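Long-range contacts in mandelate racemase/muconate lactonizing protein (Paenibacillus sp., PDB 3QPE), which probably acts on sugar acids, as an enolase-superfamily protein seen here with D-galacturonic acid bound in its barrel domain: residues G163-K168 / I352-I357; P129-S134 / F332-Y337. One frame throughout, in Å; residues are numbered along the deposited sequence.

In the fold
Both contacts adjoin strand 126-135 of the enolase-superfamily barrel, their centres about 8 Å apart: contact 2 lies on it, and contact 1 is bonded to it through H166 and G355. In contact 2 this strand pairs in parallel with strand 335-337; in contact 1 the approach to strand 167-170, its neighbour on the other side, meets the turn between strands 351-353 and 356-359, the latter antiparallel to 126-135. Along the chain the segments alternate, 129-134, 163-168, 332-337 and 352-357, so strands early and late in the barrel are brought side by side. Contact 2 is buried, contact 1 only partly. They converge on the ligand, where K168 is hydrogen-bonded to Y131 OH and salt-bridged to E336.

Contact 1. Residues G163-K168 / I352-I357; sequences GQRHFK and IENGEI. With DGU (D-galacturonic acid), chain G.
G163 and G355 meet through their backbones where a helix end, leading into barrel strand 167-170, abuts a type I' beta hairpin turn, E353 to E356. The bond from G355 N to G163 O is 2.8 Å long, its donor nearly in line with the carbonyl (173° at the oxygen). G163 is the C-prime residue of the Schellman motif closing helix 145-161, and a CB there would collide with I352 O.

Around this bond, I352 sets CG2 against G163 O and, at 3.6 Å, against NE2 of Q164, whose chain folds back at chi2 (-68°). R165 lays CG over the turn, 3.5 Å from G355 N, and its side chain runs alongside N354, the guanidinium and amide planes 52° apart. NH1 bonds to Q164 O at 2.7 Å and to Y160 O of the preceding helix. With an alanine here, those two carbonyls would probably lose this donor and a gap would open beside the turn. R165 CB lies over one face of the H166 ring, 4.0 Å above its plane; H166 ND1 accepts from K203 N. One water joins the two segments, 2.8 Å from H166 NE2 and donating to G355 O at 2.9 Å.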
ATOM      1  N   GLY A 163     -34.618  -9.518  -0.361  1.00 24.25           N
ATOM      2  CA  GLY A 163     -34.306  -9.714  -1.765  1.00 26.02           C
ATOM      3  C   GLY A 163     -32.833  -9.880  -2.130  1.00 24.62           C
ATOM      4  O   GLY A 163     -32.502  -9.965  -3.309  1.00 29.52           O
ATOM      5  N   GLN A 164     -31.943  -9.931  -1.145  1.00 23.36           N
ATOM      6  CA  GLN A 164     -30.533 -10.240  -1.427  1.00 24.34           C
ATOM      7  C   GLN A 164     -30.353 -11.722  -1.743  1.00 26.07           C
ATOM      8  O   GLN A 164     -30.944 -12.578  -1.078  1.00 28.37           O
ATOM      9  CB  GLN A 164     -29.630  -9.875  -0.249  1.00 21.35           C
ATOM     10  CG  GLN A 164     -29.717  -8.411   0.188  1.00 26.51           C
ATOM     11  CD  GLN A 164     -29.138  -7.451  -0.841  1.00 27.03           C
ATOM     12  OE1 GLN A 164     -28.351  -7.839  -1.700  1.00 22.95           O
ATOM     13  NE2 GLN A 164     -29.533  -6.181  -0.752  1.00 25.26           N
ATOM     14  N   ARG A 165     -29.528 -12.019  -2.745  1.00 25.10           N
ATOM     15  CA  ARG A 165     -29.208 -13.407  -3.106  1.00 25.93           C
ATOM     16  C   ARG A 165     -27.718 -13.704  -2.958  1.00 25.90           C
ATOM     17  O   ARG A 165     -27.311 -14.853  -2.807  1.00 26.57           O
ATOM     18  CB  ARG A 165     -29.664 -13.695  -4.538  1.00 26.51           C
ATOM     19  CG  ARG A 165     -31.186 -13.639  -4.697  1.00 27.42           C
ATOM     20  CD  ARG A 165     -31.830 -14.630  -3.721  1.00 30.25           C
ATOM     21  NE  ARG A 165     -33.292 -14.571  -3.720  1.00 30.06           N
ATOM     22  CZ  ARG A 165     -34.024 -13.993  -2.772  1.00 30.26           C
ATOM     23  NH1 ARG A 165     -33.444 -13.406  -1.730  1.00 28.59           N
ATOM     24  NH2 ARG A 165     -35.344 -14.014  -2.862  1.00 35.53           N
ATOM     25  N   HIS A 166     -26.907 -12.656  -2.992  1.00 25.12           N
ATOM     26  CA  HIS A 166     -25.462 -12.808  -2.950  1.00 24.15           C
ATOM     27  C   HIS A 166     -24.931 -12.106  -1.713  1.00 24.33           C
ATOM     28  O   HIS A 166     -25.434 -11.045  -1.333  1.00 22.35           O
ATOM     29  CB  HIS A 166     -24.852 -12.200  -4.218  1.00 25.94           C
ATOM     30  CG  HIS A 166     -25.582 -12.576  -5.470  1.00 24.19           C
ATOM     31  ND1 HIS A 166     -25.548 -13.849  -5.996  1.00 26.46           N
ATOM     32  CD2 HIS A 166     -26.389 -11.856  -6.283  1.00 24.55           C
ATOM     33  CE1 HIS A 166     -26.290 -13.894  -7.088  1.00 29.59           C
ATOM     34  NE2 HIS A 166     -26.818 -12.698  -7.280  1.00 27.84           N
ATOM     35  N   PHE A 167     -23.901 -12.684  -1.104  1.00 22.55           N
ATOM     36  CA  PHE A 167     -23.438 -12.253   0.207  1.00 22.77           C
ATOM     37  C   PHE A 167     -21.919 -12.165   0.302  1.00 24.72           C
ATOM     38  O   PHE A 167     -21.211 -13.071  -0.133  1.00 23.53           O
ATOM     39  CB  PHE A 167     -23.969 -13.227   1.279  1.00 22.49           C
ATOM     40  CG  PHE A 167     -25.453 -13.414   1.218  1.00 22.89           C
ATOM     41  CD1 PHE A 167     -26.011 -14.342   0.351  1.00 22.26           C
ATOM     42  CD2 PHE A 167     -26.298 -12.625   1.998  1.00 24.00           C
ATOM     43  CE1 PHE A 167     -27.385 -14.501   0.272  1.00 24.59           C
ATOM     44  CE2 PHE A 167     -27.668 -12.776   1.921  1.00 25.85           C
ATOM     45  CZ  PHE A 167     -28.217 -13.720   1.054  1.00 22.43           C
ATOM     46  N   LYS A 168     -21.419 -11.090   0.901  1.00 22.38           N
ATOM     47  CA  LYS A 168     -19.995 -10.991   1.182  1.00 23.84           C
ATOM     48  C   LYS A 168     -19.732 -11.131   2.667  1.00 22.66           C
ATOM     49  O   LYS A 168     -20.264 -10.384   3.489  1.00 21.95           O
ATOM     50  CB  LYS A 168     -19.396  -9.682   0.651  1.00 24.96           C
ATOM     51  CG  LYS A 168     -17.882  -9.606   0.840  1.00 23.87           C
ATOM     52  CD  LYS A 168     -17.258  -8.519  -0.028  1.00 22.09           C
ATOM     53  CE  LYS A 168     -17.209  -7.171   0.674  1.00 20.64           C
ATOM     54  NZ  LYS A 168     -16.812  -6.127  -0.357  1.00 21.73           N
ATOM     55  N   ILE A 352     -34.705  -3.606  -4.180  1.00 27.05           N
ATOM     56  CA  ILE A 352     -33.861  -4.791  -4.231  1.00 24.24           C
ATOM     57  C   ILE A 352     -34.762  -5.972  -4.550  1.00 30.11           C
ATOM     58  O   ILE A 352     -35.734  -6.240  -3.833  1.00 27.56           O
ATOM     59  CB  ILE A 352     -33.187  -5.085  -2.875  1.00 24.65           C
ATOM     60  CG1 ILE A 352     -32.385  -3.889  -2.363  1.00 26.16           C
ATOM     61  CG2 ILE A 352     -32.322  -6.380  -2.958  1.00 26.96           C
ATOM     62  CD1 ILE A 352     -31.216  -3.499  -3.233  1.00 26.05           C
ATOM     63  N   GLU A 353     -34.445  -6.682  -5.620  1.00 25.48           N
ATOM     64  CA  GLU A 353     -35.231  -7.848  -5.996  1.00 28.59           C
ATOM     65  C   GLU A 353     -34.344  -8.942  -6.581  1.00 29.30           C
ATOM     66  O   GLU A 353     -33.619  -8.708  -7.544  1.00 30.50           O
ATOM     67  CB  GLU A 353     -36.310  -7.445  -7.005  1.00 33.81           C
ATOM     68  CG  GLU A 353     -37.175  -8.601  -7.490  1.00 41.83           C
ATOM     69  CD  GLU A 353     -38.069  -8.202  -8.650  1.00 46.99           C
ATOM     70  OE1 GLU A 353     -39.119  -7.575  -8.405  1.00 47.10           O
ATOM     71  OE2 GLU A 353     -37.716  -8.507  -9.812  1.00 53.65           O
ATOM     72  N   ASN A 354     -34.403 -10.137  -5.993  1.00 30.88           N
ATOM     73  CA  ASN A 354     -33.689 -11.287  -6.533  1.00 29.37           C
ATOM     74  C   ASN A 354     -32.232 -11.007  -6.853  1.00 27.73           C
ATOM     75  O   ASN A 354     -31.756 -11.311  -7.954  1.00 28.60           O
ATOM     76  CB  ASN A 354     -34.396 -11.826  -7.775  1.00 35.22           C
ATOM     77  CG  ASN A 354     -35.769 -12.386  -7.461  1.00 44.30           C
ATOM     78  OD1 ASN A 354     -36.031 -12.843  -6.341  1.00 44.40           O
ATOM     79  ND2 ASN A 354     -36.660 -12.346  -8.446  1.00 48.95           N
ATOM     80  N   GLY A 355     -31.537 -10.413  -5.892  1.00 22.92           N
ATOM     81  CA  GLY A 355     -30.110 -10.185  -6.007  1.00 25.43           C
ATOM     82  C   GLY A 355     -29.741  -9.038  -6.927  1.00 24.32           C
ATOM     83  O   GLY A 355     -28.601  -8.962  -7.395  1.00 28.37           O
ATOM     84  N   GLU A 356     -30.698  -8.151  -7.200  1.00 23.10           N
ATOM     85  CA  GLU A 356     -30.445  -7.006  -8.064  1.00 25.56           C
ATOM     86  C   GLU A 356     -31.053  -5.735  -7.493  1.00 27.02           C
ATOM     87  O   GLU A 356     -32.113  -5.768  -6.873  1.00 25.25           O
ATOM     88  CB  GLU A 356     -31.005  -7.269  -9.462  1.00 23.18           C
ATOM     89  CG  GLU A 356     -30.426  -8.495 -10.128  1.00 24.07           C
ATOM     90  CD  GLU A 356     -31.043  -8.749 -11.490  1.00 32.05           C
ATOM     91  OE1 GLU A 356     -32.283  -8.689 -11.588  1.00 30.52           O
ATOM     92  OE2 GLU A 356     -30.293  -8.979 -12.465  1.00 32.68           O
ATOM     93  N   ILE A 357     -30.362  -4.618  -7.670  1.00 23.61           N
ATOM     94  CA  ILE A 357     -30.956  -3.338  -7.341  1.00 26.39           C
ATOM     95  C   ILE A 357     -31.571  -2.757  -8.605  1.00 27.75           C
ATOM     96  O   ILE A 357     -30.939  -2.724  -9.661  1.00 23.52           O
ATOM     97  CB  ILE A 357     -29.954  -2.353  -6.682  1.00 23.28           C
ATOM     98  CG1 ILE A 357     -30.655  -1.041  -6.348  1.00 21.77           C
ATOM     99  CG2 ILE A 357     -28.751  -2.089  -7.583  1.00 22.86           C
ATOM    100  CD1 ILE A 357     -29.954  -0.239  -5.258  1.00 25.37           C
TER
HETATM  101  O1  DGU G 401     -14.397   1.311   6.362  1.00 44.29           O
HETATM  102  O2  DGU G 401     -13.757  -1.045   7.776  1.00 28.84           O
HETATM  103  O5  DGU G 401     -13.518  -3.790   3.500  1.00 28.84           O
HETATM  104  O6B DGU G 401     -15.252  -4.311   1.376  1.00 20.72           O
HETATM  105  C1  DGU G 401     -14.538   0.192   5.853  1.00 37.53           C
HETATM  106  C2  DGU G 401     -14.706  -1.090   6.699  1.00 32.00           C
HETATM  107  C3  DGU G 401     -14.498  -2.383   5.883  1.00 32.02           C
HETATM  108  C4  DGU G 401     -15.262  -2.415   4.537  1.00 29.49           C
HETATM  109  C5  DGU G 401     -14.938  -3.634   3.658  1.00 31.99           C
HETATM  110  C6  DGU G 401     -15.696  -3.606   2.312  1.00 30.27           C
HETATM  111  O3  DGU G 401     -14.911  -3.511   6.667  1.00 26.78           O
HETATM  112  O4  DGU G 401     -14.926  -1.254   3.779  1.00 38.55           O
HETATM  113  O6A DGU G 401     -16.712  -2.878   2.267  1.00 29.87           O
HETATM  114  O   HOH W   1     -27.578 -10.881  -9.322  1.00 30.24           O

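Contact 2. Residues P129-S134 / F332-Y337. With DGU (D-galacturonic acid), chain G.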
ATOM      1  N   PRO A 129     -26.755  -6.081 -10.695  1.00 23.73           N
ATOM      2  CA  PRO A 129     -26.488  -7.054  -9.646  1.00 20.38           C
ATOM      3  C   PRO A 129     -25.986  -6.350  -8.388  1.00 22.10           C
ATOM      4  O   PRO A 129     -25.245  -5.352  -8.462  1.00 22.01           O
ATOM      5  CB  PRO A 129     -25.398  -7.941 -10.265  1.00 23.76           C
ATOM      6  CG  PRO A 129     -25.670  -7.866 -11.742  1.00 28.97           C
ATOM      7  CD  PRO A 129     -26.056  -6.413 -11.949  1.00 22.31           C
ATOM      8  N   CYS A 130     -26.443  -6.832  -7.240  1.00 20.01           N
ATOM      9  CA  CYS A 130     -25.952  -6.336  -5.968  1.00 21.11           C
ATOM     10  C   CYS A 130     -25.669  -7.476  -5.006  1.00 21.47           C
ATOM     11  O   CYS A 130     -26.103  -8.603  -5.227  1.00 26.29           O
ATOM     12  CB  CYS A 130     -26.949  -5.355  -5.353  1.00 25.25           C
ATOM     13  SG  CYS A 130     -28.514  -6.079  -4.819  1.00 26.68           S
ATOM     14  N   TYR A 131     -24.967  -7.171  -3.921  1.00 21.11           N
ATOM     15  CA  TYR A 131     -24.705  -8.171  -2.894  1.00 23.34           C
ATOM     16  C   TYR A 131     -24.767  -7.584  -1.487  1.00 25.20           C
ATOM     17  O   TYR A 131     -24.551  -6.379  -1.277  1.00 19.94           O
ATOM     18  CB  TYR A 131     -23.353  -8.855  -3.133  1.00 19.54           C
ATOM     19  CG  TYR A 131     -22.141  -7.993  -2.879  1.00 23.88           C
ATOM     20  CD1 TYR A 131     -21.669  -7.777  -1.589  1.00 23.40           C
ATOM     21  CD2 TYR A 131     -21.438  -7.419  -3.936  1.00 21.72           C
ATOM     22  CE1 TYR A 131     -20.550  -6.986  -1.360  1.00 23.48           C
ATOM     23  CE2 TYR A 131     -20.317  -6.633  -3.710  1.00 20.76           C
ATOM     24  CZ  TYR A 131     -19.883  -6.415  -2.437  1.00 21.63           C
ATOM     25  OH  TYR A 131     -18.760  -5.654  -2.219  1.00 21.71           O
ATOM     26  N   ASP A 132     -25.064  -8.448  -0.523  1.00 24.93           N
ATOM     27  CA  ASP A 132     -25.180  -8.025   0.855  1.00 23.72           C
ATOM     28  C   ASP A 132     -23.807  -7.994   1.511  1.00 24.69           C
ATOM     29  O   ASP A 132     -23.149  -9.027   1.647  1.00 22.26           O
ATOM     30  CB  ASP A 132     -26.123  -8.976   1.585  1.00 22.76           C
ATOM     31  CG  ASP A 132     -26.389  -8.565   3.012  1.00 27.30           C
ATOM     32  OD1 ASP A 132     -25.763  -7.610   3.517  1.00 24.79           O
ATOM     33  OD2 ASP A 132     -27.227  -9.245   3.635  1.00 29.17           O
ATOM     34  N   THR A 133     -23.378  -6.802   1.918  1.00 21.05           N
ATOM     35  CA  THR A 133     -22.022  -6.614   2.426  1.00 20.19           C
ATOM     36  C   THR A 133     -21.983  -6.588   3.959  1.00 23.54           C
ATOM     37  O   THR A 133     -20.926  -6.409   4.562  1.00 24.17           O
ATOM     38  CB  THR A 133     -21.371  -5.327   1.834  1.00 25.68           C
ATOM     39  OG1 THR A 133     -19.943  -5.377   1.986  1.00 20.87           O
ATOM     40  CG2 THR A 133     -21.918  -4.061   2.519  1.00 17.62           C
ATOM     41  N   SER A 134     -23.127  -6.819   4.595  1.00 22.38           N
ATOM     42  CA  SER A 134     -23.270  -6.521   6.030  1.00 25.63           C
ATOM     43  C   SER A 134     -22.904  -7.659   7.002  1.00 25.10           C
ATOM     44  O   SER A 134     -23.160  -7.550   8.200  1.00 24.51           O
ATOM     45  CB  SER A 134     -24.703  -6.058   6.340  1.00 25.49           C
ATOM     46  OG  SER A 134     -25.619  -7.133   6.149  1.00 28.75           O
ATOM     47  N   PHE A 332     -18.898  -4.253 -15.219  1.00 28.10           N
ATOM     48  CA  PHE A 332     -19.379  -3.904 -13.892  1.00 22.81           C
ATOM     49  C   PHE A 332     -19.843  -5.157 -13.156  1.00 20.34           C
ATOM     50  O   PHE A 332     -20.656  -5.915 -13.668  1.00 25.84           O
ATOM     51  CB  PHE A 332     -20.527  -2.878 -13.968  1.00 23.64           C
ATOM     52  CG  PHE A 332     -20.889  -2.285 -12.637  1.00 21.72           C
ATOM     53  CD1 PHE A 332     -21.795  -2.921 -11.806  1.00 22.91           C
ATOM     54  CD2 PHE A 332     -20.322  -1.092 -12.213  1.00 24.61           C
ATOM     55  CE1 PHE A 332     -22.116  -2.387 -10.572  1.00 25.23           C
ATOM     56  CE2 PHE A 332     -20.639  -0.553 -10.972  1.00 24.26           C
ATOM     57  CZ  PHE A 332     -21.546  -1.194 -10.163  1.00 24.38           C
ATOM     58  N   GLU A 333     -19.339  -5.370 -11.946  1.00 19.76           N
ATOM     59  CA  GLU A 333     -19.674  -6.580 -11.194  1.00 22.76           C
ATOM     60  C   GLU A 333     -20.943  -6.463 -10.326  1.00 23.13           C
ATOM     61  O   GLU A 333     -21.968  -7.067 -10.626  1.00 26.09           O
ATOM     62  CB  GLU A 333     -18.490  -7.018 -10.317  1.00 22.79           C
ATOM     63  CG  GLU A 333     -17.317  -7.624 -11.093  1.00 25.56           C
ATOM     64  CD  GLU A 333     -17.640  -8.987 -11.677  1.00 25.51           C
ATOM     65  OE1 GLU A 333     -18.072  -9.877 -10.915  1.00 29.19           O
ATOM     66  OE2 GLU A 333     -17.489  -9.169 -12.899  1.00 31.06           O
ATOM     67  N   PHE A 334     -20.853  -5.695  -9.248  1.00 23.35           N
ATOM     68  CA  PHE A 334     -21.945  -5.587  -8.278  1.00 21.09           C
ATOM     69  C   PHE A 334     -22.054  -4.218  -7.670  1.00 19.68           C
ATOM     70  O   PHE A 334     -21.052  -3.527  -7.503  1.00 27.38           O
ATOM     71  CB  PHE A 334     -21.677  -6.506  -7.083  1.00 19.29           C
ATOM     72  CG  PHE A 334     -21.900  -7.949  -7.352  1.00 22.77           C
ATOM     73  CD1 PHE A 334     -23.186  -8.454  -7.436  1.00 23.25           C
ATOM     74  CD2 PHE A 334     -20.827  -8.816  -7.456  1.00 27.05           C
ATOM     75  CE1 PHE A 334     -23.398  -9.794  -7.656  1.00 29.34           C
ATOM     76  CE2 PHE A 334     -21.028 -10.159  -7.668  1.00 30.89           C
ATOM     77  CZ  PHE A 334     -22.314 -10.653  -7.771  1.00 32.42           C
ATOM     78  N   VAL A 335     -23.269  -3.853  -7.270  1.00 20.27           N
ATOM     79  CA  VAL A 335     -23.460  -2.787  -6.302  1.00 22.70           C
ATOM     80  C   VAL A 335     -23.222  -3.364  -4.908  1.00 22.10           C
ATOM     81  O   VAL A 335     -23.888  -4.322  -4.500  1.00 21.26           O
ATOM     82  CB  VAL A 335     -24.878  -2.176  -6.404  1.00 18.86           C
ATOM     83  CG1 VAL A 335     -25.149  -1.265  -5.219  1.00 19.29           C
ATOM     84  CG2 VAL A 335     -25.030  -1.398  -7.705  1.00 22.50           C
ATOM     85  N   GLU A 336     -22.264  -2.810  -4.172  1.00 21.35           N
ATOM     86  CA  GLU A 336     -22.048  -3.245  -2.793  1.00 24.08           C
ATOM     87  C   GLU A 336     -23.151  -2.656  -1.890  1.00 20.95           C
ATOM     88  O   GLU A 336     -23.221  -1.444  -1.700  1.00 22.46           O
ATOM     89  CB  GLU A 336     -20.654  -2.842  -2.287  1.00 21.12           C
ATOM     90  CG  GLU A 336     -20.328  -3.429  -0.918  1.00 23.79           C
ATOM     91  CD  GLU A 336     -18.903  -3.167  -0.464  1.00 26.47           C
ATOM     92  OE1 GLU A 336     -18.163  -2.465  -1.184  1.00 23.86           O
ATOM     93  OE2 GLU A 336     -18.517  -3.677   0.614  1.00 25.67           O
ATOM     94  N   TYR A 337     -24.013  -3.507  -1.332  1.00 22.51           N
ATOM     95  CA  TYR A 337     -25.230  -3.003  -0.670  1.00 19.76           C
ATOM     96  C   TYR A 337     -25.253  -3.106   0.866  1.00 22.93           C
ATOM     97  O   TYR A 337     -24.992  -4.166   1.444  1.00 19.59           O
ATOM     98  CB  TYR A 337     -26.489  -3.650  -1.282  1.00 19.11           C
ATOM     99  CG  TYR A 337     -27.766  -2.990  -0.818  1.00 20.42           C
ATOM    100  CD1 TYR A 337     -28.437  -3.448   0.303  1.00 20.35           C
ATOM    101  CD2 TYR A 337     -28.286  -1.882  -1.489  1.00 22.05           C
ATOM    102  CE1 TYR A 337     -29.591  -2.833   0.744  1.00 24.54           C
ATOM    103  CE2 TYR A 337     -29.441  -1.262  -1.056  1.00 23.11           C
ATOM    104  CZ  TYR A 337     -30.087  -1.743   0.064  1.00 24.55           C
ATOM    105  OH  TYR A 337     -31.240  -1.131   0.509  1.00 27.62           O
TER
HETATM  106  O1  DGU G 401     -14.397   1.311   6.362  1.00 44.29           O
HETATM  107  O2  DGU G 401     -13.757  -1.045   7.776  1.00 28.84           O
HETATM  108  O5  DGU G 401     -13.518  -3.790   3.500  1.00 28.84           O
HETATM  109  O6B DGU G 401     -15.252  -4.311   1.376  1.00 20.72           O
HETATM  110  C1  DGU G 401     -14.538   0.192   5.853  1.00 37.53           C
HETATM  111  C2  DGU G 401     -14.706  -1.090   6.699  1.00 32.00           C
HETATM  112  C3  DGU G 401     -14.498  -2.383   5.883  1.00 32.02           C
HETATM  113  C4  DGU G 401     -15.262  -2.415   4.537  1.00 29.49           C
HETATM  114  C5  DGU G 401     -14.938  -3.634   3.658  1.00 31.99           C
HETATM  115  C6  DGU G 401     -15.696  -3.606   2.312  1.00 30.27           C
HETATM  116  O3  DGU G 401     -14.911  -3.511   6.667  1.00 26.78           O
HETATM  117  O4  DGU G 401     -14.926  -1.254   3.779  1.00 38.55           O
HETATM  118  O6A DGU G 401     -16.712  -2.878   2.267  1.00 29.87           O
HETATM  119  O   HOH W   2     -27.004  -5.195   3.331  1.00 29.82           O
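T133 and E336 meet beside the bound D-galacturonic acid: T133 OG1 donates to the anti lone pair of E336 OE2 at 2.6 Å. The same OE2 lies 2.6 Å from the ligand's O6A and forms a salt bridge with K168, while OE1 accepts from C312 N, so both carboxylate oxygens are held. With CG anti to the backbone N (chi1 -173°) and the chain extended beyond it, E336 reaches across Y131. Its CA sits over one face of the phenol ring, a CH-pi contact 4.1 Å from the centroid, and the Y131 hydroxyl is bonded to K168.

Behind this first shell, Y131 turns its ring edge toward the face of F334 in an offset edge-to-face pair, centroids 5.5 Å apart and planes at 87°. F334 CD1 packs on P129 CB at 3.6 Å.

The backbones fix these positions by parallel pairing of neighbouring barrel strands: V335 N bonds to P129 O at 2.8 Å, followed by Y131 N to V335 O, Y337 N to Y131 O and T133 N to Y337 O. At the end of this ladder D132 OD1 closes an Asx turn with S134 N, and a water links it to Y337 O.

C130, V335 and Y337 occupy the sheet face turned from the ligand, where V335 and Y337 touch I319 of helix 316-325; Y131, on the opposite face, and neighbouring F334 touch M205 of strand 204-207.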